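Dihydroorotate dehydrogenase (Schistosoma mansoni, PDB 6UY4) probably catalyses the quinone-dependent oxidation of (S)-dihydroorotate to orotate in de novo pyrimidine synthesis, using flavin mononucleotide as cofactor. Local coordinates at residues V43-G46 and E47-H50; S53-L56 and A57-F61; P306-E309 and K310-C314; D339-S342 and K343-G347. One frame throughout, in Å; residues are numbered along the deposited sequence.

Contact 1: V43-G46 and E47-H50. With QLA (2-[(4-fluorophenyl)amino]-3-hydroxynaphthalene-1,4-dione), chain B.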
loop_
_atom_site.group_PDB
_atom_site.type_symbol
_atom_site.label_atom_id
_atom_site.label_comp_id
_atom_site.label_asym_id
_atom_site.label_seq_id
_atom_site.Cartn_x
_atom_site.Cartn_y
_atom_site.Cartn_z
ATOM N N VAL A 43 -7.885 -9.473 -21.698
ATOM C CA VAL A 43 -8.055 -8.111 -21.203
ATOM C C VAL A 43 -6.708 -7.408 -21.346
ATOM O O VAL A 43 -5.825 -7.551 -20.498
ATOM C CB VAL A 43 -8.556 -8.090 -19.759
ATOM C CG1 VAL A 43 -8.861 -6.664 -19.328
ATOM C CG2 VAL A 43 -9.784 -8.975 -19.610
ATOM N N ARG A 44 -6.551 -6.642 -22.426
ATOM C CA ARG A 44 -5.280 -5.971 -22.680
ATOM C C ARG A 44 -5.071 -4.777 -21.758
ATOM O O ARG A 44 -3.930 -4.484 -21.382
ATOM C CB ARG A 44 -5.201 -5.532 -24.144
ATOM C CG ARG A 44 -5.210 -6.681 -25.140
ATOM N N ASP A 45 -6.143 -4.084 -21.383
ATOM C CA ASP A 45 -6.028 -2.926 -20.509
ATOM C C ASP A 45 -5.897 -3.365 -19.055
ATOM O O ASP A 45 -6.626 -4.243 -18.585
ATOM C CB ASP A 45 -7.240 -2.009 -20.672
ATOM C CG ASP A 45 -7.070 -0.686 -19.955
ATOM O OD1 ASP A 45 -6.157 0.082 -20.330
ATOM O OD2 ASP A 45 -7.846 -0.411 -19.017
ATOM N N GLY A 46 -4.960 -2.737 -18.341
ATOM C CA GLY A 46 -4.677 -3.158 -16.979
ATOM C C GLY A 46 -5.772 -2.796 -15.995
ATOM O O GLY A 46 -6.154 -3.613 -15.152
ATOM N N GLU A 47 -6.290 -1.568 -16.081
ATOM C CA GLU A 47 -7.317 -1.139 -15.136
ATOM C C GLU A 47 -8.617 -1.907 -15.330
ATOM O O GLU A 47 -9.360 -2.119 -14.365
ATOM C CB GLU A 47 -7.561 0.364 -15.263
ATOM C CG GLU A 47 -8.485 0.935 -14.198
ATOM C CD GLU A 47 -8.557 2.448 -14.238
ATOM O OE1 GLU A 47 -7.775 3.059 -14.996
ATOM O OE2 GLU A 47 -9.394 3.025 -13.512
ATOM N N THR A 48 -8.907 -2.332 -16.562
ATOM C CA THR A 48 -10.101 -3.137 -16.803
ATOM C C THR A 48 -10.002 -4.479 -16.092
ATOM O O THR A 48 -10.960 -4.930 -15.453
ATOM C CB THR A 48 -10.304 -3.337 -18.305
ATOM O OG1 THR A 48 -10.397 -2.060 -18.949
ATOM C CG2 THR A 48 -11.578 -4.127 -18.566
ATOM N N ALA A 49 -8.842 -5.135 -16.194
ATOM C CA ALA A 49 -8.635 -6.380 -15.463
ATOM C C ALA A 49 -8.658 -6.148 -13.958
ATOM O O ALA A 49 -9.082 -7.028 -13.200
ATOM C CB ALA A 49 -7.313 -7.023 -15.885
ATOM N N HIS A 50 -8.210 -4.974 -13.510
ATOM C CA HIS A 50 -8.272 -4.646 -12.090
ATOM C C HIS A 50 -9.716 -4.561 -11.615
ATOM O O HIS A 50 -10.079 -5.142 -10.586
ATOM C CB HIS A 50 -7.533 -3.334 -11.824
ATOM C CG HIS A 50 -7.594 -2.883 -10.398
ATOM N ND1 HIS A 50 -7.161 -3.666 -9.349
ATOM C CD2 HIS A 50 -8.034 -1.727 -9.847
ATOM C CE1 HIS A 50 -7.335 -3.013 -8.214
ATOM N NE2 HIS A 50 -7.862 -1.834 -8.488
HETATM C C1 QLA B . -5.097 -5.897 -11.369
HETATM O O1 QLA B . -5.477 -5.370 -10.338
HETATM C C2 QLA B . -5.661 -7.229 -11.744
HETATM O O2 QLA B . -6.613 -7.704 -10.953
HETATM C C3 QLA B . -5.167 -7.916 -12.877
HETATM O O3 QLA B . -3.926 -7.768 -14.910
HETATM C C4 QLA B . -5.698 -10.220 -12.109
HETATM C C5 QLA B . -4.939 -10.220 -10.946
HETATM C C6 QLA B . -5.121 -11.197 -9.983
HETATM C C7 QLA B . -6.076 -12.152 -10.198
HETATM C C8 QLA B . -6.853 -12.180 -11.321
HETATM C C9 QLA B . -6.664 -11.201 -12.283
HETATM C C10 QLA B . -4.242 -7.205 -13.829
HETATM C C11 QLA B . -3.704 -5.888 -13.443
HETATM C C12 QLA B . -2.772 -5.269 -14.265
HETATM C C13 QLA B . -2.250 -4.039 -13.918
HETATM C C14 QLA B . -2.654 -3.414 -12.744
HETATM C C15 QLA B . -3.579 -4.019 -11.920
HETATM C C16 QLA B . -4.108 -5.260 -12.261
HETATM F F1 QLA B . -6.259 -13.112 -9.251
HETATM N N1 QLA B . -5.513 -9.203 -13.088
#
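D45 caps the N-terminus of helix 46-58 by binding T48 of its first turn, where the helix also starts to line the pocket of the naphthoquinone inhibitor QLA. Aspartate suits the N-cap because one carboxylate oxygen can serve two donors. OD2 of D45 accepts from OG1 of T48 at 3.0 Å and, farther off, from the backbone N of T48 at 3.3 Å. Both donors come from its anti side, the hydroxyl nearer the carboxylate plane (16° out of it) than the amide. The threonine hydroxyl, beside its own backbone N (chi1 -57°), is well placed for this. Beside the cap, CG1 of V43, the first residue to leave helix 29-42, touches CB of A49 at 3.8 Å. G46 opens the helix with its O accepting from N of H50 at 3.0 Å. H50 swings its imidazole to the inhibitor, and its ND1 gives a hydrogen bond of 2.6 Å to QLA O1, which lies at the ring edge near the ring plane. QLA O2 gives A49 O a weak bond, and S53 OG binds the same oxygen. The carboxylate of E47 forms salt bridges with R125 and R127, and the ring of H50 meets F92 edge-to-face. This first turn of helix 46-58 lies against strand 128-131, E47 on I128 and A49 on R130, while the loop after helix 29-42 is tied to the same strand by V43 O, hydrogen-bonded to R130.

Contact 2: S53-L56 and A57-F61. With QLA (2-[(4-fluorophenyl)amino]-3-hydroxynaphthalene-1,4-dione), chain B.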
loop_
_atom_site.group_PDB
_atom_site.type_symbol
_atom_site.label_atom_id
_atom_site.label_comp_id
_atom_site.label_asym_id
_atom_site.label_seq_id
_atom_site.Cartn_x
_atom_site.Cartn_y
_atom_site.Cartn_z
ATOM N N SER A 53 -11.250 -8.166 -11.438
ATOM C CA SER A 53 -10.846 -9.006 -10.314
ATOM C C SER A 53 -11.445 -8.507 -9.004
ATOM O O SER A 53 -11.790 -9.311 -8.129
ATOM C CB SER A 53 -9.324 -9.067 -10.221
ATOM O OG SER A 53 -8.768 -7.772 -10.089
ATOM N N VAL A 54 -11.567 -7.187 -8.845
ATOM C CA VAL A 54 -12.261 -6.646 -7.679
ATOM C C VAL A 54 -13.727 -7.059 -7.702
ATOM O O VAL A 54 -14.314 -7.389 -6.664
ATOM C CB VAL A 54 -12.103 -5.114 -7.622
ATOM C CG1 VAL A 54 -12.947 -4.529 -6.502
ATOM C CG2 VAL A 54 -10.642 -4.738 -7.437
ATOM N N TYR A 55 -14.339 -7.054 -8.890
ATOM C CA TYR A 55 -15.721 -7.501 -9.020
ATOM C C TYR A 55 -15.866 -8.963 -8.618
ATOM O O TYR A 55 -16.857 -9.348 -7.987
ATOM C CB TYR A 55 -16.203 -7.281 -10.455
ATOM C CG TYR A 55 -17.630 -7.714 -10.715
ATOM C CD1 TYR A 55 -18.693 -6.855 -10.466
ATOM C CD2 TYR A 55 -17.914 -8.977 -11.221
ATOM C CE1 TYR A 55 -19.999 -7.244 -10.706
ATOM C CE2 TYR A 55 -19.215 -9.375 -11.463
ATOM C CZ TYR A 55 -20.253 -8.505 -11.205
ATOM O OH TYR A 55 -21.550 -8.897 -11.446
ATOM N N LEU A 56 -14.881 -9.793 -8.968
ATOM C CA LEU A 56 -14.949 -11.210 -8.625
ATOM C C LEU A 56 -14.742 -11.424 -7.130
ATOM O O LEU A 56 -15.480 -12.187 -6.494
ATOM C CB LEU A 56 -13.914 -11.996 -9.428
ATOM C CG LEU A 56 -14.118 -12.040 -10.942
ATOM C CD1 LEU A 56 -13.020 -12.853 -11.611
ATOM C CD2 LEU A 56 -15.489 -12.606 -11.277
ATOM N N ALA A 57 -13.740 -10.760 -6.551
ATOM C CA ALA A 57 -13.451 -10.934 -5.133
ATOM C C ALA A 57 -14.553 -10.375 -4.241
ATOM O O ALA A 57 -14.662 -10.788 -3.081
ATOM C CB ALA A 57 -12.113 -10.280 -4.786
ATOM N N SER A 58 -15.373 -9.455 -4.754
ATOM C CA SER A 58 -16.458 -8.903 -3.950
ATOM C C SER A 58 -17.587 -9.909 -3.758
ATOM O O SER A 58 -18.309 -9.841 -2.756
ATOM C CB SER A 58 -16.992 -7.625 -4.596
ATOM O OG SER A 58 -17.444 -7.870 -5.916
ATOM N N TYR A 59 -17.756 -10.841 -4.693
ATOM C CA TYR A 59 -18.811 -11.841 -4.621
ATOM C C TYR A 59 -18.326 -13.185 -4.093
ATOM O O TYR A 59 -19.130 -14.115 -3.982
ATOM C CB TYR A 59 -19.455 -12.033 -5.998
ATOM C CG TYR A 59 -20.397 -10.918 -6.392
ATOM C CD1 TYR A 59 -21.712 -10.908 -5.948
ATOM C CD2 TYR A 59 -19.972 -9.879 -7.208
ATOM C CE1 TYR A 59 -22.578 -9.891 -6.304
ATOM C CE2 TYR A 59 -20.831 -8.858 -7.571
ATOM C CZ TYR A 59 -22.133 -8.869 -7.115
ATOM O OH TYR A 59 -22.993 -7.856 -7.473
ATOM N N GLY A 60 -17.042 -13.312 -3.767
ATOM C CA GLY A 60 -16.499 -14.538 -3.229
ATOM C C GLY A 60 -15.829 -15.442 -4.242
ATOM O O GLY A 60 -15.195 -16.426 -3.841
ATOM N N PHE A 61 -15.948 -15.141 -5.536
ATOM C CA PHE A 61 -15.315 -15.940 -6.585
ATOM C C PHE A 61 -13.803 -15.757 -6.493
ATOM O O PHE A 61 -13.176 -15.037 -7.274
ATOM C CB PHE A 61 -15.843 -15.546 -7.960
ATOM C CG PHE A 61 -17.281 -15.916 -8.185
ATOM C CD1 PHE A 61 -18.291 -14.992 -7.972
ATOM C CD2 PHE A 61 -17.623 -17.190 -8.609
ATOM C CE1 PHE A 61 -19.616 -15.331 -8.178
ATOM C CE2 PHE A 61 -18.946 -17.535 -8.818
ATOM C CZ PHE A 61 -19.942 -16.605 -8.602
HETATM C C1 QLA B . -5.097 -5.897 -11.369
HETATM O O1 QLA B . -5.477 -5.370 -10.338
HETATM C C2 QLA B . -5.661 -7.229 -11.744
HETATM O O2 QLA B . -6.613 -7.704 -10.953
HETATM C C3 QLA B . -5.167 -7.916 -12.877
HETATM O O3 QLA B . -3.926 -7.768 -14.910
HETATM C C4 QLA B . -5.698 -10.220 -12.109
HETATM C C5 QLA B . -4.939 -10.220 -10.946
HETATM C C6 QLA B . -5.121 -11.197 -9.983
HETATM C C7 QLA B . -6.076 -12.152 -10.198
HETATM C C8 QLA B . -6.853 -12.180 -11.321
HETATM C C9 QLA B . -6.664 -11.201 -12.283
HETATM C C10 QLA B . -4.242 -7.205 -13.829
HETATM C C11 QLA B . -3.704 -5.888 -13.443
HETATM C C12 QLA B . -2.772 -5.269 -14.265
HETATM C C13 QLA B . -2.250 -4.039 -13.918
HETATM C C14 QLA B . -2.654 -3.414 -12.744
HETATM C C15 QLA B . -3.579 -4.019 -11.920
HETATM C C16 QLA B . -4.108 -5.260 -12.261
HETATM F F1 QLA B . -6.259 -13.112 -9.251
HETATM N N1 QLA B . -5.513 -9.203 -13.088
#
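A57 and S53 meet on the inner side of the last turns of helix 46-58, where N of A57 bonds to O of S53 at 2.9 Å. The small methyl of A57 lets this buried side lie close against its surroundings. One residue on, S58 N reaches O of V54 at 3.0 Å. The hydroxyl of S58 bends back to O of Y55, with OG at 2.6 Å and above the carbonyl plane; its position between backbone N and carbonyl carbon (chi1 58°) aims it there. At the end of the helix, O of L56 accepts from N of Y59 at 3.2 Å and only weakly from N of F61. G60 has a positive phi, where a side chain would press on the preceding carbonyl oxygen, so glycine fits the reversal.

The solvent side is looser. Two exposed tyrosines lie aslant, their ring planes 57° apart, and CE2 of Y59 sits over one face of the Y55 ring, toward its rim, 3.6 Å from CE1 of Y55. Also exposed, L56 brings its CB to 4.3 Å from CB of F61, a modest apolar touch. At the start of the segment S53 faces QLA, although the very short spacing makes details of that bond doubtful. Inward, S53 and V54 rest on F92 and A57 on A98, both in the connection between strand 86-88 and helix 99-105.

Contact 3: P306-E309 and K310-C314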
loop_
_atom_site.group_PDB
_atom_site.type_symbol
_atom_site.label_atom_id
_atom_site.label_comp_id
_atom_site.label_asym_id
_atom_site.label_seq_id
_atom_site.Cartn_x
_atom_site.Cartn_y
_atom_site.Cartn_z
ATOM N N PRO A 306 11.536 -4.589 -9.928
ATOM C CA PRO A 306 12.588 -3.556 -9.988
ATOM C C PRO A 306 12.602 -2.614 -8.794
ATOM O O PRO A 306 13.567 -1.852 -8.646
ATOM C CB PRO A 306 12.266 -2.797 -11.282
ATOM C CG PRO A 306 11.541 -3.779 -12.114
ATOM C CD PRO A 306 10.724 -4.592 -11.159
ATOM N N LEU A 307 11.577 -2.641 -7.944
ATOM C CA LEU A 307 11.506 -1.769 -6.780
ATOM C C LEU A 307 12.123 -2.387 -5.531
ATOM O O LEU A 307 12.498 -1.647 -4.614
ATOM C CB LEU A 307 10.042 -1.402 -6.500
ATOM C CG LEU A 307 9.709 -0.508 -5.303
ATOM C CD1 LEU A 307 10.378 0.845 -5.447
ATOM C CD2 LEU A 307 8.205 -0.357 -5.151
ATOM N N PHE A 308 12.260 -3.717 -5.486
ATOM C CA PHE A 308 12.631 -4.389 -4.244
ATOM C C PHE A 308 13.961 -3.885 -3.696
ATOM O O PHE A 308 14.088 -3.645 -2.490
ATOM C CB PHE A 308 12.687 -5.902 -4.459
ATOM C CG PHE A 308 13.336 -6.644 -3.326
ATOM C CD1 PHE A 308 12.638 -6.898 -2.158
ATOM C CD2 PHE A 308 14.645 -7.082 -3.426
ATOM C CE1 PHE A 308 13.235 -7.576 -1.111
ATOM C CE2 PHE A 308 15.247 -7.759 -2.384
ATOM C CZ PHE A 308 14.540 -8.008 -1.226
ATOM N N GLU A 309 14.966 -3.728 -4.560
ATOM C CA GLU A 309 16.297 -3.374 -4.074
ATOM C C GLU A 309 16.308 -1.992 -3.429
ATOM O O GLU A 309 16.926 -1.795 -2.377
ATOM C CB GLU A 309 17.311 -3.446 -5.215
ATOM C CG GLU A 309 18.734 -3.114 -4.795
ATOM C CD GLU A 309 19.737 -3.318 -5.912
ATOM O OE1 GLU A 309 19.365 -3.902 -6.951
ATOM O OE2 GLU A 309 20.901 -2.894 -5.749
ATOM N N LYS A 310 15.620 -1.025 -4.037
ATOM C CA LYS A 310 15.627 0.336 -3.508
ATOM C C LYS A 310 14.745 0.461 -2.272
ATOM O O LYS A 310 15.173 1.011 -1.250
ATOM C CB LYS A 310 15.181 1.323 -4.588
ATOM C CG LYS A 310 15.468 2.774 -4.246
ATOM C CD LYS A 310 15.189 3.690 -5.425
ATOM C CE LYS A 310 15.618 5.119 -5.123
ATOM N NZ LYS A 310 15.380 6.028 -6.279
ATOM N N SER A 311 13.512 -0.047 -2.343
ATOM C CA SER A 311 12.592 0.085 -1.217
ATOM C C SER A 311 13.105 -0.641 0.019
ATOM O O SER A 311 12.807 -0.229 1.146
ATOM C CB SER A 311 11.206 -0.436 -1.602
ATOM O OG SER A 311 11.253 -1.808 -1.951
ATOM N N THR A 312 13.874 -1.717 -0.165
ATOM C CA THR A 312 14.440 -2.421 0.983
ATOM C C THR A 312 15.566 -1.614 1.617
ATOM O O THR A 312 15.646 -1.500 2.846
ATOM C CB THR A 312 14.939 -3.804 0.564
ATOM O OG1 THR A 312 13.860 -4.548 -0.015
ATOM C CG2 THR A 312 15.479 -4.563 1.768
ATOM N N ASP A 313 16.451 -1.049 0.790
ATOM C CA ASP A 313 17.519 -0.200 1.313
ATOM C C ASP A 313 16.952 0.987 2.077
ATOM O O ASP A 313 17.447 1.333 3.157
ATOM C CB ASP A 313 18.419 0.280 0.175
ATOM C CG ASP A 313 19.273 -0.832 -0.405
ATOM O OD1 ASP A 313 19.586 -1.792 0.333
ATOM O OD2 ASP A 313 19.640 -0.738 -1.596
ATOM N N CYS A 314 15.910 1.622 1.532
ATOM C CA CYS A 314 15.260 2.722 2.236
ATOM C C CYS A 314 14.705 2.260 3.575
ATOM O O CYS A 314 14.826 2.966 4.584
ATOM C CB CYS A 314 14.151 3.316 1.369
ATOM S SG CYS A 314 13.260 4.691 2.130
#
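The F308 ring has OG1 of T312 over one face, 3.2 Å above the plane and displaced toward the rim, nearest to CE1. D339, S342 and K343 of helix 337-346 also pack on this side chain. The two other flat groups, the carboxylates of E309 and D313, belong to side chains that run alongside each other on the exposed surface, yet their planes stand 85° apart. Their like charges are separated, OE2 of E309 lying 4.8 Å from OD2 of D313, and D313 is paired instead with R316 in a salt bridge. All this belongs to helix 305-321, which follows strand 301-304 in a protein of the TIM-barrel clan, and L307 near its start touches the FMN. Serine and threonine suit the middle turn because each can return its hydroxyl to the carbonyl four residues back. OG of S311 binds O of L307 at 2.9 Å, from above the carbonyl plane, while N of S311 comes to the same oxygen almost in line with the C=O bond. At F308 O the two donors, T312 N and T312 OG1, arrive from opposite faces of its plane, the hydroxyl at 2.6 Å. K310 stretches fully extended to a salt bridge with D245.

Contact 4: D339-S342 and K343-G347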
loop_
_atom_site.group_PDB
_atom_site.type_symbol
_atom_site.label_atom_id
_atom_site.label_comp_id
_atom_site.label_asym_id
_atom_site.label_seq_id
_atom_site.Cartn_x
_atom_site.Cartn_y
_atom_site.Cartn_z
ATOM N N ASP A 339 12.368 -12.386 -0.332
ATOM C CA ASP A 339 12.209 -10.938 -0.383
ATOM C C ASP A 339 11.558 -10.420 0.892
ATOM O O ASP A 339 12.019 -9.437 1.484
ATOM C CB ASP A 339 11.383 -10.530 -1.604
ATOM C CG ASP A 339 12.024 -10.943 -2.911
ATOM O OD1 ASP A 339 11.308 -11.490 -3.776
ATOM O OD2 ASP A 339 13.245 -10.735 -3.070
ATOM N N ALA A 340 10.480 -11.074 1.331
ATOM C CA ALA A 340 9.824 -10.670 2.569
ATOM C C ALA A 340 10.737 -10.882 3.768
ATOM O O ALA A 340 10.738 -10.079 4.708
ATOM C CB ALA A 340 8.515 -11.438 2.746
ATOM N N LEU A 341 11.529 -11.957 3.751
ATOM C CA LEU A 341 12.459 -12.199 4.849
ATOM C C LEU A 341 13.561 -11.147 4.879
ATOM O O LEU A 341 14.029 -10.760 5.957
ATOM C CB LEU A 341 13.054 -13.602 4.738
ATOM C CG LEU A 341 13.956 -14.031 5.895
ATOM C CD1 LEU A 341 13.230 -13.866 7.221
ATOM C CD2 LEU A 341 14.424 -15.466 5.714
ATOM N N SER A 342 13.990 -10.674 3.706
ATOM C CA SER A 342 14.972 -9.595 3.659
ATOM C C SER A 342 14.422 -8.330 4.307
ATOM O O SER A 342 15.126 -7.654 5.067
ATOM C CB SER A 342 15.386 -9.323 2.213
ATOM O OG SER A 342 15.947 -10.478 1.615
ATOM N N LYS A 343 13.158 -8.003 4.026
ATOM C CA LYS A 343 12.546 -6.825 4.632
ATOM C C LYS A 343 12.339 -7.018 6.129
ATOM O O LYS A 343 12.571 -6.092 6.915
ATOM C CB LYS A 343 11.217 -6.507 3.946
ATOM C CG LYS A 343 11.348 -6.020 2.512
ATOM C CD LYS A 343 10.003 -5.578 1.954
ATOM C CE LYS A 343 10.124 -5.114 0.511
ATOM N NZ LYS A 343 11.008 -3.923 0.370
ATOM N N LEU A 344 11.898 -8.209 6.543
ATOM C CA LEU A 344 11.692 -8.460 7.967
ATOM C C LEU A 344 13.008 -8.407 8.735
ATOM O O LEU A 344 13.054 -7.895 9.859
ATOM C CB LEU A 344 11.002 -9.810 8.171
ATOM C CG LEU A 344 9.550 -9.920 7.698
ATOM C CD1 LEU A 344 9.006 -11.313 7.963
ATOM C CD2 LEU A 344 8.677 -8.869 8.364
ATOM N N ASN A 345 14.087 -8.926 8.145
ATOM C CA ASN A 345 15.387 -8.843 8.803
ATOM C C ASN A 345 15.935 -7.422 8.789
ATOM O O ASN A 345 16.716 -7.053 9.672
ATOM C CB ASN A 345 16.381 -9.798 8.141
ATOM C CG ASN A 345 16.052 -11.254 8.399
ATOM O OD1 ASN A 345 15.458 -11.596 9.422
ATOM N ND2 ASN A 345 16.440 -12.122 7.472
ATOM N N ALA A 346 15.539 -6.615 7.803
ATOM C CA ALA A 346 16.014 -5.240 7.713
ATOM C C ALA A 346 15.378 -4.325 8.751
ATOM O O ALA A 346 15.884 -3.218 8.965
ATOM C CB ALA A 346 15.757 -4.686 6.311
ATOM N N GLY A 347 14.292 -4.750 9.394
ATOM C CA GLY A 347 13.681 -3.952 10.438
ATOM C C GLY A 347 12.170 -3.883 10.369
ATOM O O GLY A 347 11.539 -3.203 11.185
#
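L341 and N345 cross aslant at the surface of helix 337-346, with CG of L341 3.5 Å from ND2 of N345. The amide of N345 thus lies against an aliphatic branch, while the backbone beneath is bound by N of N345 to O of L341 at 2.9 Å. Alongside, N of L344 bonds to O of A340, also at 2.9 Å. Leucine suits position 344, since its branches can reach V351 of strand 350-353 and P85 in a loop. The methyl of A340, on a buried side, is small enough to lie close to V368 and I372 of helix 364-376, which L341 also meets through L375.

One shell out, the helix ends are fixed. G347 leaves the helix with positive phi, and its weak bonds back into the last turn make a Schellman motif; glycine avoids the clash a side chain would make with the carbonyl of A346. At the N-terminal end, OD1 of D339 accepts from N of S335. Within the helix, the hydroxyl of S342 turns back to O of E338. This helix is the crossover of a beta-alpha-beta unit between strands 328-331 and 350-353.

K343 carries a polar link to the neighbouring helix 305-321. Its chain runs extended and bends only at the last torsion (chi4 -62°), taking NZ to where it probably hydrogen-bonds the hydroxyls of S311 and T312. If charged, as lysine usually is, K343 would probably polarise the two hydroxyls and strengthen their bonds to O of L307 and O of F308.

In the fold
Contacts 1 and 2 share helix 46-58 and follow one another along it, their centres 15 Å apart; both touch QLA, so this helix forms one side of the inhibitor pocket. Contacts 3 and 4 lie on two other helices, with centres 11 Å apart, and meet directly: NZ of K343 is 2.9 Å from OG1 of T312, and CE1 of F308 packs 3.4 Å from O of D339. Three contacts come near the flavin: the side chain of H50 of contact 1 is about 6 Å from FMN, that of L307 of contact 3 about 4 Å and that of K343 of contact 4 about 7 Å. The centres of contacts 2 and 3 are 31 Å apart, on opposite sides of the chain's centre.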